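Side-chain contact in histidinol dehydrogenase (Elizabethkingia anophelis NUHP1, PDB 6AN0), which probably catalyses the two successive NAD-dependent oxidations that turn L-histidinol into L-histidine, the last step of histidine biosynthesis, using zinc: residues L332-E337 / N341-I346. Sequence-based numbering, arbitrary orientation.
Sequences LILAIE and NYTDKI
Ile346 meets two leucines at once: its CD1 methyl lies 3.7 Å from Leu332 CD2 and 3.8 Å from Leu334 CD1, each leucine reaching toward Ile346 tip to tip. The case illustrates how a crossover in a parallel sheet is packed against the strand it leaves. Strand 331-335 is an inner strand of a six-stranded parallel sheet, hydrogen-bonded to 242-247 and 351-354, and residues 341-346 belong to the connection leading to 351-354. Alternation along the strand turns Leu332 and Leu334 to the connection, whereas Ile333 and Ala335 do not face it; Ile336, just beyond the strand's end, points the same way as the leucines. With CG anti to the backbone N in Leu332 (chi1 171°) but anti to the carbonyl carbon in Leu334 (chi1 -63°), the two bring different methyls, CD2 and CD1, to the same Ile346 CD1. Thr343 adds its CG2 more loosely beside Leu334.

Ile336 points CD1 obliquely at the Tyr342 ring, 3.7 Å from CD2. Helix 317-327 also packs on Tyr342, while Phe396 of the second subunit packs on Thr343 and Ile346, placing this apolar layer beside the dimer interface. Arg124 of that subunit hydrogen-bonds the carbonyls of both residues. No direct hydrogen bond joins the two segments; at the ring's edge, near its plane, Glu337 O sits 3.7 Å from Tyr342 CE2 and accepts a water's hydrogen bond, and that water contacts Tyr342 OH only weakly, at 3.5 Å.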
ATOM      1  N   LEU A 332       5.293 -20.275  -2.285  1.00 17.87           N
ATOM      2  CA  LEU A 332       6.560 -20.996  -2.405  1.00 16.75           C
ATOM      3  C   LEU A 332       6.524 -22.180  -1.451  1.00 18.47           C
ATOM      4  O   LEU A 332       6.322 -21.993  -0.252  1.00 19.27           O
ATOM      5  CB  LEU A 332       7.732 -20.075  -2.060  1.00 16.10           C
ATOM      6  CG  LEU A 332       9.104 -20.739  -1.934  1.00 18.54           C
ATOM      7  CD1 LEU A 332       9.473 -21.408  -3.268  1.00 18.28           C
ATOM      8  CD2 LEU A 332      10.161 -19.711  -1.540  1.00 16.93           C
ATOM      9  N   ILE A 333       6.734 -23.391  -1.964  1.00 18.04           N
ATOM     10  CA  ILE A 333       6.835 -24.575  -1.110  1.00 18.64           C
ATOM     11  C   ILE A 333       8.281 -25.058  -1.116  1.00 21.83           C
ATOM     12  O   ILE A 333       8.826 -25.409  -2.171  1.00 19.24           O
ATOM     13  CB  ILE A 333       5.877 -25.692  -1.556  1.00 20.87           C
ATOM     14  CG1 ILE A 333       4.425 -25.179  -1.581  1.00 20.46           C
ATOM     15  CG2 ILE A 333       6.011 -26.909  -0.625  1.00 22.28           C
ATOM     16  CD1 ILE A 333       3.380 -26.236  -1.968  1.00 23.78           C
ATOM     17  N   LEU A 334       8.904 -25.101   0.064  1.00 18.10           N
ATOM     18  CA  LEU A 334      10.273 -25.609   0.200  1.00 20.96           C
ATOM     19  C   LEU A 334      10.191 -27.046   0.696  1.00 22.39           C
ATOM     20  O   LEU A 334      10.185 -27.308   1.899  1.00 22.09           O
ATOM     21  CB  LEU A 334      11.106 -24.749   1.146  1.00 21.70           C
ATOM     22  CG  LEU A 334      11.331 -23.300   0.731  1.00 24.63           C
ATOM     23  CD1 LEU A 334      12.317 -22.671   1.727  1.00 27.26           C
ATOM     24  CD2 LEU A 334      11.838 -23.187  -0.729  1.00 20.91           C
ATOM     25  N   ALA A 335      10.141 -27.990  -0.245  1.00 21.72           N
ATOM     26  CA  ALA A 335      10.091 -29.411   0.088  1.00 22.28           C
ATOM     27  C   ALA A 335      11.513 -29.961   0.173  1.00 22.92           C
ATOM     28  O   ALA A 335      11.955 -30.815  -0.601  1.00 25.04           O
ATOM     29  CB  ALA A 335       9.242 -30.170  -0.932  1.00 19.88           C
ATOM     30  N   ILE A 336      12.251 -29.425   1.141  1.00 28.24           N
ATOM     31  CA  ILE A 336      13.664 -29.733   1.272  1.00 28.00           C
ATOM     32  C   ILE A 336      14.000 -29.919   2.738  1.00 37.15           C
ATOM     33  O   ILE A 336      13.248 -29.534   3.639  1.00 28.23           O
ATOM     34  CB  ILE A 336      14.586 -28.645   0.684  1.00 29.46           C
ATOM     35  CG1 ILE A 336      14.450 -27.349   1.518  1.00 31.62           C
ATOM     36  CG2 ILE A 336      14.326 -28.450  -0.800  1.00 34.26           C
ATOM     37  CD1 ILE A 336      15.131 -26.138   0.927  1.00 31.03           C
ATOM     38  N   GLU A 337      15.162 -30.525   2.930  1.00 38.03           N
ATOM     39  CA  GLU A 337      15.795 -30.703   4.221  1.00 49.24           C
ATOM     40  C   GLU A 337      16.279 -29.371   4.780  1.00 34.34           C
ATOM     41  O   GLU A 337      16.810 -28.534   4.043  1.00 37.33           O
ATOM     42  CB  GLU A 337      16.985 -31.637   4.025  1.00 43.69           C
ATOM     43  CG  GLU A 337      17.361 -32.497   5.182  1.00 57.60           C
ATOM     44  CD  GLU A 337      18.263 -33.625   4.734  1.00 53.71           C
ATOM     45  OE1 GLU A 337      19.279 -33.355   4.049  1.00 48.49           O
ATOM     46  OE2 GLU A 337      17.939 -34.790   5.037  1.00 67.12           O
ATOM     47  N   ASN A 341      18.140 -23.263   7.045  1.00 29.42           N
ATOM     48  CA  ASN A 341      19.372 -22.799   6.431  1.00 31.02           C
ATOM     49  C   ASN A 341      19.138 -22.005   5.151  1.00 32.09           C
ATOM     50  O   ASN A 341      20.103 -21.472   4.597  1.00 32.27           O
ATOM     51  CB  ASN A 341      20.285 -23.992   6.150  1.00 31.96           C
ATOM     52  CG  ASN A 341      20.712 -24.700   7.424  1.00 33.81           C
ATOM     53  OD1 ASN A 341      20.689 -24.113   8.504  1.00 36.67           O
ATOM     54  ND2 ASN A 341      21.090 -25.966   7.304  1.00 40.01           N
ATOM     55  N   TYR A 342      17.891 -21.909   4.677  1.00 26.99           N
ATOM     56  CA  TYR A 342      17.600 -21.313   3.379  1.00 32.09           C
ATOM     57  C   TYR A 342      16.602 -20.164   3.403  1.00 30.84           C
ATOM     58  O   TYR A 342      16.582 -19.386   2.444  1.00 33.32           O
ATOM     59  CB  TYR A 342      17.081 -22.387   2.400  1.00 23.97           C
ATOM     60  CG  TYR A 342      18.076 -23.512   2.229  1.00 29.15           C
ATOM     61  CD1 TYR A 342      19.195 -23.361   1.418  1.00 28.52           C
ATOM     62  CD2 TYR A 342      17.915 -24.716   2.900  1.00 27.98           C
ATOM     63  CE1 TYR A 342      20.127 -24.390   1.279  1.00 37.63           C
ATOM     64  CE2 TYR A 342      18.841 -25.745   2.762  1.00 31.80           C
ATOM     65  CZ  TYR A 342      19.940 -25.576   1.954  1.00 38.66           C
ATOM     66  OH  TYR A 342      20.856 -26.607   1.821  1.00 44.62           O
ATOM     67  N   THR A 343      15.769 -20.037   4.444  1.00 31.44           N
ATOM     68  CA  THR A 343      14.701 -19.040   4.389  1.00 27.23           C
ATOM     69  C   THR A 343      15.252 -17.614   4.336  1.00 24.91           C
ATOM     70  O   THR A 343      14.591 -16.721   3.784  1.00 26.14           O
ATOM     71  CB  THR A 343      13.740 -19.197   5.577  1.00 28.36           C
ATOM     72  OG1 THR A 343      14.472 -19.233   6.801  1.00 30.09           O
ATOM     73  CG2 THR A 343      12.906 -20.476   5.458  1.00 31.61           C
ATOM     74  N   ASP A 344      16.444 -17.372   4.906  1.00 24.59           N
ATOM     75  CA  ASP A 344      17.019 -16.030   4.837  1.00 24.67           C
ATOM     76  C   ASP A 344      17.325 -15.620   3.404  1.00 30.28           C
ATOM     77  O   ASP A 344      17.359 -14.422   3.103  1.00 30.60           O
ATOM     78  CB  ASP A 344      18.306 -15.935   5.663  1.00 27.00           C
ATOM     79  CG  ASP A 344      18.055 -15.840   7.155  1.00 35.71           C
ATOM     80  OD1 ASP A 344      16.892 -15.726   7.575  1.00 36.17           O
ATOM     81  OD2 ASP A 344      19.049 -15.893   7.917  1.00 38.57           O
ATOM     82  N   LYS A 345      17.585 -16.594   2.516  1.00 24.50           N
ATOM     83  CA  LYS A 345      17.924 -16.335   1.122  1.00 23.03           C
ATOM     84  C   LYS A 345      16.706 -16.049   0.245  1.00 26.17           C
ATOM     85  O   LYS A 345      16.883 -15.648  -0.911  1.00 26.37           O
ATOM     86  CB  LYS A 345      18.679 -17.526   0.523  1.00 31.28           C
ATOM     87  CG  LYS A 345      19.893 -17.983   1.316  1.00 32.96           C
ATOM     88  CD  LYS A 345      20.925 -16.881   1.417  1.00 49.48           C
ATOM     89  CE  LYS A 345      22.342 -17.454   1.396  1.00 69.59           C
ATOM     90  NZ  LYS A 345      22.507 -18.630   2.297  1.00 69.66           N
ATOM     91  N   ILE A 346      15.495 -16.264   0.745  1.00 25.21           N
ATOM     92  CA  ILE A 346      14.284 -15.940  -0.009  1.00 22.88           C
ATOM     93  C   ILE A 346      14.066 -14.436   0.032  1.00 33.58           C
ATOM     94  O   ILE A 346      14.016 -13.839   1.114  1.00 28.29           O
ATOM     95  CB  ILE A 346      13.071 -16.674   0.573  1.00 21.13           C
ATOM     96  CG1 ILE A 346      13.270 -18.186   0.520  1.00 24.49           C
ATOM     97  CG2 ILE A 346      11.781 -16.246  -0.145  1.00 22.37           C
ATOM     98  CD1 ILE A 346      12.256 -18.927   1.361  1.00 34.07           C
TER
HETATM   99  O   HOH W   1      18.816 -29.249   2.724  1.00 51.12           O